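Long-range contacts in mitochondrial edited mRNA stability factor 1 (PDB 6NL1), which probably acts as a Nudix-type 5' processing enzyme of trypanosome mitochondrial mRNAs, removing pyrophosphate from their triphosphorylated 5' ends, and is named for stabilising edited mRNAs: residues I81-P89 and S99-K107; Y139-A147 and T159-A167. All blocks are in the same frame, centred on the assembly; numbering follows the deposited sequence.

Both contacts belong to the N-terminal part of the chain, built round an antiparallel four-stranded sheet ordered 84-86, 100-107, 171-178, 132-137. Contact 1 pairs the outermost strand 84-86 with its neighbour 100-107. Contact 2 lies in the long connection from strand 132-137, at the other border of the sheet, to strand 171-178, and folds that connection back on itself. Along the chain contact 1 closes before contact 2 opens. Their centres are about 24 Å apart, although their nearest atoms come within about 5 Å without touching. Asp171 is a shared neighbour, and both contacts lie in this N-terminal part, away from the GDP-binding residues.

Contact 1: I81-P89 and S99-K107; sequences IQLEKLSHP and SFVYKWQTK
Glu84 and Lys103 form an antiparallel hydrogen-bonded pair that sets the pairing of 81-89 with 99-107: Glu84 N donates to Lys103 O at 2.9 Å, and Lys103 N returns a bond to Glu84 O at 2.8 Å. Lys85 and Tyr102 follow as a non-hydrogen-bonded pair, and Leu86 N reaches Val101 O at 2.9 Å.

Aromatic packing covers the face towards helix 180-193. The branch methyl CG2 of Ile81, which stands opposite the backbone N, sits over the five-membered ring of Trp104, 3.6 Å from its centroid in a CH-pi contact; Thr106 CG2 covers the other face of the indole. Lys85, with CG turned away from its own N (chi1 -166°), lays that CG over the face of Tyr102, 4.0 Å from the ring centroid, and its extended chain carries CE on to Phe100 CD1, while Tyr102 OH bonds to Glu180. Leu83 CD2 fills in against Trp104 CB at 3.7 Å.

On the face bearing Glu84 and Lys103, the charged ends stay beyond salt-bridge range, Glu84 OE2 to Lys103 NZ being 4.1 Å, and Leu86 CD1 packs on Lys103 CB. One water joins Gln82 O, Glu84 OE1 and Gln105 N, extending the polar link past the last direct bond.

Strand 100-107 also bonds to strand 171-178, so 84-86 is the short edge strand of an antiparallel sheet with helix 180-193 packed on one face.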
loop_
_atom_site.group_PDB
_atom_site.type_symbol
_atom_site.label_atom_id
_atom_site.label_comp_id
_atom_site.label_asym_id
_atom_site.label_seq_id
_atom_site.Cartn_x
_atom_site.Cartn_y
_atom_site.Cartn_z
ATOM N N ILE A 81 -12.705 -16.172 13.689
ATOM C CA ILE A 81 -13.224 -16.189 12.336
ATOM C C ILE A 81 -14.016 -17.462 12.134
ATOM O O ILE A 81 -13.503 -18.561 12.339
ATOM C CB ILE A 81 -12.080 -16.103 11.296
ATOM C CG1 ILE A 81 -11.517 -14.683 11.266
ATOM C CG2 ILE A 81 -12.566 -16.526 9.900
ATOM C CD1 ILE A 81 -10.153 -14.577 10.619
ATOM N N GLN A 82 -15.273 -17.310 11.744
ATOM C CA GLN A 82 -16.138 -18.455 11.505
ATOM C C GLN A 82 -16.195 -18.773 10.011
ATOM O O GLN A 82 -16.696 -17.980 9.220
ATOM C CB GLN A 82 -17.544 -18.172 12.039
ATOM C CG GLN A 82 -18.524 -19.320 11.866
ATOM C CD GLN A 82 -19.966 -18.897 12.107
ATOM O OE1 GLN A 82 -20.347 -17.758 11.829
ATOM N NE2 GLN A 82 -20.772 -19.814 12.630
ATOM N N LEU A 83 -15.681 -19.931 9.620
ATOM C CA LEU A 83 -15.718 -20.312 8.218
ATOM C C LEU A 83 -16.891 -21.237 7.952
ATOM O O LEU A 83 -17.246 -22.062 8.793
ATOM C CB LEU A 83 -14.411 -20.986 7.795
ATOM C CG LEU A 83 -13.163 -20.104 7.821
ATOM C CD1 LEU A 83 -11.969 -20.875 7.258
ATOM C CD2 LEU A 83 -13.399 -18.821 7.037
ATOM N N GLU A 84 -17.493 -21.088 6.778
ATOM C CA GLU A 84 -18.587 -21.954 6.365
ATOM C C GLU A 84 -18.169 -22.709 5.113
ATOM O O GLU A 84 -17.804 -22.098 4.102
ATOM C CB GLU A 84 -19.845 -21.125 6.103
ATOM C CG GLU A 84 -20.290 -20.325 7.332
ATOM C CD GLU A 84 -21.183 -19.140 6.992
ATOM O OE1 GLU A 84 -20.661 -18.005 6.906
ATOM O OE2 GLU A 84 -22.407 -19.342 6.829
ATOM N N LYS A 85 -18.200 -24.037 5.188
ATOM C CA LYS A 85 -17.817 -24.853 4.048
ATOM C C LYS A 85 -18.888 -24.774 2.972
ATOM O O LYS A 85 -20.078 -24.802 3.267
ATOM C CB LYS A 85 -17.585 -26.316 4.446
ATOM C CG LYS A 85 -16.873 -27.107 3.355
ATOM C CD LYS A 85 -16.793 -28.596 3.650
ATOM C CE LYS A 85 -15.996 -29.302 2.554
ATOM N NZ LYS A 85 -16.346 -30.746 2.390
ATOM N N LEU A 86 -18.454 -24.660 1.723
ATOM C CA LEU A 86 -19.368 -24.661 0.597
ATOM C C LEU A 86 -19.164 -25.935 -0.221
ATOM O O LEU A 86 -18.057 -26.469 -0.293
ATOM C CB LEU A 86 -19.151 -23.419 -0.277
ATOM C CG LEU A 86 -19.289 -22.070 0.430
ATOM C CD1 LEU A 86 -19.013 -20.937 -0.525
ATOM C CD2 LEU A 86 -20.678 -21.912 1.041
ATOM N N SER A 87 -20.241 -26.414 -0.831
ATOM C CA SER A 87 -20.203 -27.608 -1.665
ATOM C C SER A 87 -19.411 -27.353 -2.930
ATOM O O SER A 87 -18.683 -28.222 -3.396
ATOM C CB SER A 87 -21.624 -28.025 -2.057
ATOM O OG SER A 87 -22.329 -28.534 -0.940
ATOM N N HIS A 88 -19.587 -26.159 -3.489
ATOM C CA HIS A 88 -19.005 -25.785 -4.772
ATOM C C HIS A 88 -18.865 -24.279 -4.768
ATOM O O HIS A 88 -19.545 -23.595 -4.012
ATOM C CB HIS A 88 -19.935 -26.173 -5.931
ATOM C CG HIS A 88 -20.354 -27.608 -5.930
ATOM N ND1 HIS A 88 -19.617 -28.602 -6.543
ATOM C CD2 HIS A 88 -21.440 -28.223 -5.403
ATOM C CE1 HIS A 88 -20.227 -29.763 -6.387
ATOM N NE2 HIS A 88 -21.338 -29.561 -5.698
ATOM N N PRO A 89 -17.987 -23.743 -5.622
ATOM C CA PRO A 89 -17.973 -22.284 -5.733
ATOM C C PRO A 89 -19.217 -21.811 -6.483
ATOM O O PRO A 89 -19.815 -22.578 -7.240
ATOM C CB PRO A 89 -16.725 -21.996 -6.587
ATOM C CG PRO A 89 -16.059 -23.333 -6.842
ATOM C CD PRO A 89 -17.072 -24.392 -6.574
ATOM N N SER A 99 -10.691 -27.950 -5.704
ATOM C CA SER A 99 -10.236 -27.676 -4.339
ATOM C C SER A 99 -11.407 -27.404 -3.393
ATOM O O SER A 99 -12.534 -27.189 -3.835
ATOM C CB SER A 99 -9.294 -26.472 -4.329
ATOM O OG SER A 99 -10.023 -25.274 -4.540
ATOM N N PHE A 100 -11.136 -27.408 -2.091
ATOM C CA PHE A 100 -12.163 -27.086 -1.097
ATOM C C PHE A 100 -12.462 -25.591 -1.066
ATOM O O PHE A 100 -11.570 -24.768 -1.281
ATOM C CB PHE A 100 -11.748 -27.566 0.300
ATOM C CG PHE A 100 -11.596 -29.050 0.398
ATOM C CD1 PHE A 100 -12.698 -29.859 0.614
ATOM C CD2 PHE A 100 -10.355 -29.642 0.236
ATOM C CE1 PHE A 100 -12.561 -31.236 0.686
ATOM C CE2 PHE A 100 -10.210 -31.014 0.305
ATOM C CZ PHE A 100 -11.314 -31.814 0.533
ATOM N N VAL A 101 -13.716 -25.250 -0.793
ATOM C CA VAL A 101 -14.133 -23.859 -0.753
ATOM C C VAL A 101 -14.792 -23.515 0.571
ATOM O O VAL A 101 -15.720 -24.183 0.998
ATOM C CB VAL A 101 -15.143 -23.538 -1.872
ATOM C CG1 VAL A 101 -15.272 -22.024 -2.027
ATOM C CG2 VAL A 101 -14.707 -24.191 -3.178
ATOM N N TYR A 102 -14.308 -22.461 1.213
ATOM C CA TYR A 102 -14.937 -21.960 2.419
ATOM C C TYR A 102 -15.266 -20.482 2.282
ATOM O O TYR A 102 -14.635 -19.751 1.519
ATOM C CB TYR A 102 -14.030 -22.157 3.631
ATOM C CG TYR A 102 -13.898 -23.589 4.099
ATOM C CD1 TYR A 102 -13.133 -24.508 3.387
ATOM C CD2 TYR A 102 -14.513 -24.012 5.269
ATOM C CE1 TYR A 102 -12.995 -25.810 3.821
ATOM C CE2 TYR A 102 -14.381 -25.307 5.715
ATOM C CZ TYR A 102 -13.623 -26.204 4.988
ATOM O OH TYR A 102 -13.498 -27.496 5.433
ATOM N N LYS A 103 -16.240 -20.046 3.064
ATOM C CA LYS A 103 -16.718 -18.677 3.023
ATOM C C LYS A 103 -16.586 -18.026 4.394
ATOM O O LYS A 103 -16.814 -18.661 5.428
ATOM C CB LYS A 103 -18.185 -18.684 2.598
ATOM C CG LYS A 103 -18.821 -17.344 2.492
ATOM C CD LYS A 103 -20.281 -17.489 2.092
ATOM C CE LYS A 103 -21.095 -18.084 3.220
ATOM N NZ LYS A 103 -22.544 -17.794 3.060
ATOM N N TRP A 104 -16.216 -16.753 4.396
ATOM C CA TRP A 104 -16.165 -15.971 5.618
ATOM C C TRP A 104 -16.987 -14.711 5.380
ATOM O O TRP A 104 -16.617 -13.885 4.544
ATOM C CB TRP A 104 -14.723 -15.596 5.936
ATOM C CG TRP A 104 -14.564 -14.707 7.134
ATOM C CD1 TRP A 104 -15.366 -14.663 8.242
ATOM C CD2 TRP A 104 -13.538 -13.728 7.344
ATOM N NE1 TRP A 104 -14.898 -13.727 9.126
ATOM C CE2 TRP A 104 -13.776 -13.137 8.603
ATOM C CE3 TRP A 104 -12.439 -13.299 6.590
ATOM C CZ2 TRP A 104 -12.952 -12.134 9.131
ATOM C CZ3 TRP A 104 -11.621 -12.301 7.114
ATOM C CH2 TRP A 104 -11.882 -11.732 8.374
ATOM N N GLN A 105 -18.103 -14.581 6.101
ATOM C CA GLN A 105 -19.012 -13.435 5.974
ATOM C C GLN A 105 -18.652 -12.382 7.012
ATOM O O GLN A 105 -18.820 -12.602 8.205
ATOM C CB GLN A 105 -20.473 -13.875 6.146
ATOM C CG GLN A 105 -21.495 -12.750 5.907
ATOM C CD GLN A 105 -21.274 -12.026 4.573
ATOM O OE1 GLN A 105 -21.245 -10.791 4.506
ATOM N NE2 GLN A 105 -21.116 -12.797 3.511
ATOM N N THR A 106 -18.162 -11.232 6.568
ATOM C CA THR A 106 -17.571 -10.292 7.510
ATOM C C THR A 106 -17.772 -8.829 7.091
ATOM O O THR A 106 -18.670 -8.520 6.298
ATOM C CB THR A 106 -16.058 -10.637 7.726
ATOM O OG1 THR A 106 -15.510 -9.857 8.798
ATOM C CG2 THR A 106 -15.240 -10.410 6.438
ATOM N N LYS A 107 -16.941 -7.937 7.627
ATOM C CA LYS A 107 -16.961 -6.516 7.270
ATOM C C LYS A 107 -15.605 -6.086 6.733
ATOM O O LYS A 107 -14.589 -6.695 7.053
ATOM C CB LYS A 107 -17.274 -5.667 8.509
ATOM C CG LYS A 107 -18.532 -6.070 9.255
ATOM C CD LYS A 107 -19.775 -5.611 8.524
ATOM C CE LYS A 107 -21.010 -5.747 9.411
ATOM N NZ LYS A 107 -22.237 -5.290 8.688
HETATM O O HOH W 1 -18.663 -16.620 8.167
HETATM O O HOH W 2 -16.744 -14.669 11.562
HETATM O O HOH W 3 -15.729 -27.559 -0.530
#

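Contact 2: Y139-A147 and T159-A167; sequences YPERLSENA and TQWGAYETA
The long connection between strands 132-137 and 171-178 doubles back here, and an arginine from its first limb, Arg142, is inserted into the second beside Gly162 and Tyr164. Residues 140-143 have helical backbone angles without regular helix bonding, and Arg142 reaches from them to the irregular segment 159-167. Its NE donates to Gly162 O at 2.7 Å in a nearly straight bond; the oxygen lies in the guanidinium plane and the donor in the carbonyl plane. NH2 adds a weak bond to the same oxygen at 3.2 Å. A bend at chi3 (56°) turns the guanidinium flat against Tyr164, with CZ 3.8 Å from the ring centroid and the planes 25° apart, a stacked cation-pi pair. Gln160 O lies over the opposite face of the guanidinium, too poorly aligned with NH1 for a bond. A water at the edge accepts from NH2, and another accepts weakly from NH1 while donating to Gln160 O.

Trp161 and Tyr139 meet edge-to-face, the edge of the indole's six-membered ring turned to the face of the Tyr139 ring, with centroids 5.4 Å apart and planes at 81°. Tyr164 OH comes to the edge of the Tyr139 ring, 3.7 Å from Tyr139 CD2; this hydroxyl bonds to Asp171 and takes a bond from a water that also accepts from Tyr139 N. Leu143 CD2 packs on Tyr164 CD2, while Ala163 CB rests 3.5 Å from Glu145 O.

Together, the straight NE bond and the ring stack fix the rotation of the guanidinium, and Asp171, bonded to Tyr164 and touching Arg142, would probably help balance the charge of Arg142 in this largely surface-exposed contact.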
loop_
_atom_site.group_PDB
_atom_site.type_symbol
_atom_site.label_atom_id
_atom_site.label_comp_id
_atom_site.label_asym_id
_atom_site.label_seq_id
_atom_site.Cartn_x
_atom_site.Cartn_y
_atom_site.Cartn_z
ATOM N N TYR A 139 -23.362 -6.780 -0.658
ATOM C CA TYR A 139 -24.524 -6.025 -1.147
ATOM C C TYR A 139 -24.056 -4.827 -1.957
ATOM O O TYR A 139 -24.194 -3.686 -1.511
ATOM C CB TYR A 139 -25.389 -5.539 0.025
ATOM C CG TYR A 139 -25.776 -6.649 0.976
ATOM C CD1 TYR A 139 -26.647 -7.656 0.575
ATOM C CD2 TYR A 139 -25.272 -6.696 2.268
ATOM C CE1 TYR A 139 -27.001 -8.681 1.434
ATOM C CE2 TYR A 139 -25.626 -7.722 3.142
ATOM C CZ TYR A 139 -26.488 -8.708 2.713
ATOM O OH TYR A 139 -26.835 -9.728 3.561
ATOM N N PRO A 140 -23.487 -5.083 -3.144
ATOM C CA PRO A 140 -22.824 -4.064 -3.975
ATOM C C PRO A 140 -23.714 -2.876 -4.347
ATOM O O PRO A 140 -23.214 -1.769 -4.529
ATOM C CB PRO A 140 -22.412 -4.847 -5.242
ATOM C CG PRO A 140 -23.258 -6.122 -5.215
ATOM C CD PRO A 140 -23.414 -6.426 -3.753
ATOM N N GLU A 141 -25.013 -3.101 -4.464
ATOM C CA GLU A 141 -25.928 -2.029 -4.838
ATOM C C GLU A 141 -25.888 -0.925 -3.793
ATOM O O GLU A 141 -26.115 0.235 -4.101
ATOM C CB GLU A 141 -27.361 -2.555 -4.973
ATOM C CG GLU A 141 -27.513 -3.701 -5.958
ATOM C CD GLU A 141 -27.187 -3.289 -7.383
ATOM O OE1 GLU A 141 -27.715 -2.252 -7.842
ATOM O OE2 GLU A 141 -26.395 -3.997 -8.041
ATOM N N ARG A 142 -25.613 -1.289 -2.549
ATOM C CA ARG A 142 -25.552 -0.283 -1.493
ATOM C C ARG A 142 -24.407 0.696 -1.734
ATOM O O ARG A 142 -24.441 1.834 -1.263
ATOM C CB ARG A 142 -25.444 -0.938 -0.116
ATOM C CG ARG A 142 -26.681 -1.779 0.253
ATOM C CD ARG A 142 -26.676 -2.217 1.726
ATOM N NE ARG A 142 -26.574 -1.073 2.635
ATOM C CZ ARG A 142 -26.348 -1.163 3.944
ATOM N NH1 ARG A 142 -26.208 -2.347 4.518
ATOM N NH2 ARG A 142 -26.261 -0.065 4.682
ATOM N N LEU A 143 -23.399 0.263 -2.487
ATOM C CA LEU A 143 -22.256 1.130 -2.749
ATOM C C LEU A 143 -22.579 2.215 -3.771
ATOM O O LEU A 143 -21.831 3.178 -3.908
ATOM C CB LEU A 143 -21.025 0.328 -3.166
ATOM C CG LEU A 143 -20.463 -0.604 -2.092
ATOM C CD1 LEU A 143 -19.350 -1.488 -2.667
ATOM C CD2 LEU A 143 -19.972 0.200 -0.895
ATOM N N SER A 144 -23.710 2.077 -4.459
ATOM C CA SER A 144 -24.148 3.118 -5.391
ATOM C C SER A 144 -25.174 4.063 -4.784
ATOM O O SER A 144 -25.691 4.940 -5.478
ATOM C CB SER A 144 -24.696 2.505 -6.684
ATOM O OG SER A 144 -23.641 1.955 -7.459
ATOM N N GLU A 145 -25.481 3.872 -3.499
ATOM C CA GLU A 145 -26.385 4.768 -2.764
ATOM C C GLU A 145 -25.615 5.920 -2.107
ATOM O O GLU A 145 -24.512 5.720 -1.586
ATOM C CB GLU A 145 -27.128 3.995 -1.660
ATOM C CG GLU A 145 -28.001 2.851 -2.151
ATOM C CD GLU A 145 -29.180 3.340 -2.972
ATOM O OE1 GLU A 145 -29.593 4.505 -2.779
ATOM O OE2 GLU A 145 -29.682 2.568 -3.819
ATOM N N ASN A 146 -26.208 7.110 -2.123
ATOM C CA ASN A 146 -25.684 8.289 -1.418
ATOM C C ASN A 146 -26.249 8.420 -0.017
ATOM O O ASN A 146 -25.569 8.876 0.899
ATOM C CB ASN A 146 -26.055 9.572 -2.157
ATOM C CG ASN A 146 -25.549 9.591 -3.563
ATOM O OD1 ASN A 146 -24.348 9.696 -3.793
ATOM N ND2 ASN A 146 -26.461 9.499 -4.522
ATOM N N ALA A 147 -27.511 8.044 0.136
ATOM C CA ALA A 147 -28.208 8.215 1.404
ATOM C C ALA A 147 -28.358 6.896 2.163
ATOM O O ALA A 147 -28.279 6.878 3.395
ATOM C CB ALA A 147 -29.570 8.866 1.173
ATOM N N THR A 159 -29.959 3.305 7.208
ATOM C CA THR A 159 -30.897 2.199 7.371
ATOM C C THR A 159 -30.231 0.839 7.160
ATOM O O THR A 159 -29.135 0.582 7.661
ATOM C CB THR A 159 -32.116 2.334 6.421
ATOM O OG1 THR A 159 -31.671 2.697 5.107
ATOM C CG2 THR A 159 -33.079 3.397 6.932
ATOM N N GLN A 160 -30.904 -0.023 6.409
ATOM C CA GLN A 160 -30.444 -1.382 6.181
ATOM C C GLN A 160 -30.188 -1.615 4.693
ATOM O O GLN A 160 -29.667 -2.659 4.303
ATOM C CB GLN A 160 -31.494 -2.367 6.702
ATOM C CG GLN A 160 -31.153 -3.834 6.523
ATOM C CD GLN A 160 -32.267 -4.741 7.007
ATOM O OE1 GLN A 160 -33.213 -4.289 7.654
ATOM N NE2 GLN A 160 -32.164 -6.028 6.693
ATOM N N TRP A 161 -30.549 -0.638 3.864
ATOM C CA TRP A 161 -30.463 -0.801 2.412
ATOM C C TRP A 161 -29.933 0.417 1.661
ATOM O O TRP A 161 -29.832 0.408 0.432
ATOM C CB TRP A 161 -31.819 -1.215 1.836
ATOM C CG TRP A 161 -32.075 -2.679 1.970
ATOM C CD1 TRP A 161 -33.104 -3.278 2.636
ATOM C CD2 TRP A 161 -31.267 -3.738 1.441
ATOM N NE1 TRP A 161 -32.996 -4.646 2.541
ATOM C CE2 TRP A 161 -31.875 -4.953 1.815
ATOM C CE3 TRP A 161 -30.090 -3.776 0.684
ATOM C CZ2 TRP A 161 -31.345 -6.192 1.459
ATOM C CZ3 TRP A 161 -29.564 -5.007 0.332
ATOM C CH2 TRP A 161 -30.192 -6.197 0.719
ATOM N N GLY A 162 -29.602 1.469 2.392
ATOM C CA GLY A 162 -29.027 2.641 1.768
ATOM C C GLY A 162 -27.514 2.619 1.881
ATOM O O GLY A 162 -26.901 1.560 2.044
ATOM N N ALA A 163 -26.923 3.805 1.805
ATOM C CA ALA A 163 -25.486 3.989 1.911
ATOM C C ALA A 163 -24.949 3.400 3.206
ATOM O O ALA A 163 -25.644 3.379 4.219
ATOM C CB ALA A 163 -25.158 5.467 1.841
ATOM N N TYR A 164 -23.710 2.923 3.168
ATOM C CA TYR A 164 -22.991 2.576 4.392
ATOM C C TYR A 164 -22.462 3.857 5.020
ATOM O O TYR A 164 -22.096 4.788 4.313
ATOM C CB TYR A 164 -21.813 1.643 4.089
ATOM C CG TYR A 164 -22.198 0.212 3.770
ATOM C CD1 TYR A 164 -22.592 -0.669 4.777
ATOM C CD2 TYR A 164 -22.143 -0.264 2.467
ATOM C CE1 TYR A 164 -22.937 -1.983 4.486
ATOM C CE2 TYR A 164 -22.485 -1.575 2.167
ATOM C CZ TYR A 164 -22.876 -2.427 3.175
ATOM O OH TYR A 164 -23.205 -3.721 2.862
ATOM N N GLU A 165 -22.407 3.899 6.344
ATOM C CA GLU A 165 -21.884 5.067 7.042
ATOM C C GLU A 165 -20.407 5.259 6.731
ATOM O O GLU A 165 -19.975 6.366 6.422
ATOM C CB GLU A 165 -22.055 4.911 8.555
ATOM C CG GLU A 165 -23.485 4.703 9.020
ATOM C CD GLU A 165 -24.187 6.004 9.346
ATOM O OE1 GLU A 165 -23.627 7.079 9.043
ATOM O OE2 GLU A 165 -25.299 5.947 9.914
ATOM N N THR A 166 -19.633 4.176 6.834
ATOM C CA THR A 166 -18.189 4.227 6.602
ATOM C C THR A 166 -17.708 2.961 5.892
ATOM O O THR A 166 -18.391 1.935 5.902
ATOM C CB THR A 166 -17.388 4.334 7.929
ATOM O OG1 THR A 166 -17.428 3.076 8.609
ATOM C CG2 THR A 166 -17.945 5.424 8.853
ATOM N N ALA A 167 -16.519 3.032 5.297
ATOM C CA ALA A 167 -15.889 1.862 4.682
ATOM C C ALA A 167 -15.853 0.665 5.634
ATOM O O ALA A 167 -16.064 -0.481 5.223
ATOM C CB ALA A 167 -14.484 2.199 4.230
HETATM O O HOH W 4 -21.602 -4.969 0.737
HETATM O O HOH W 5 -22.515 3.027 0.517
HETATM O O HOH W 6 -27.918 -4.778 3.756
HETATM O O HOH W 7 -25.667 0.823 7.397
#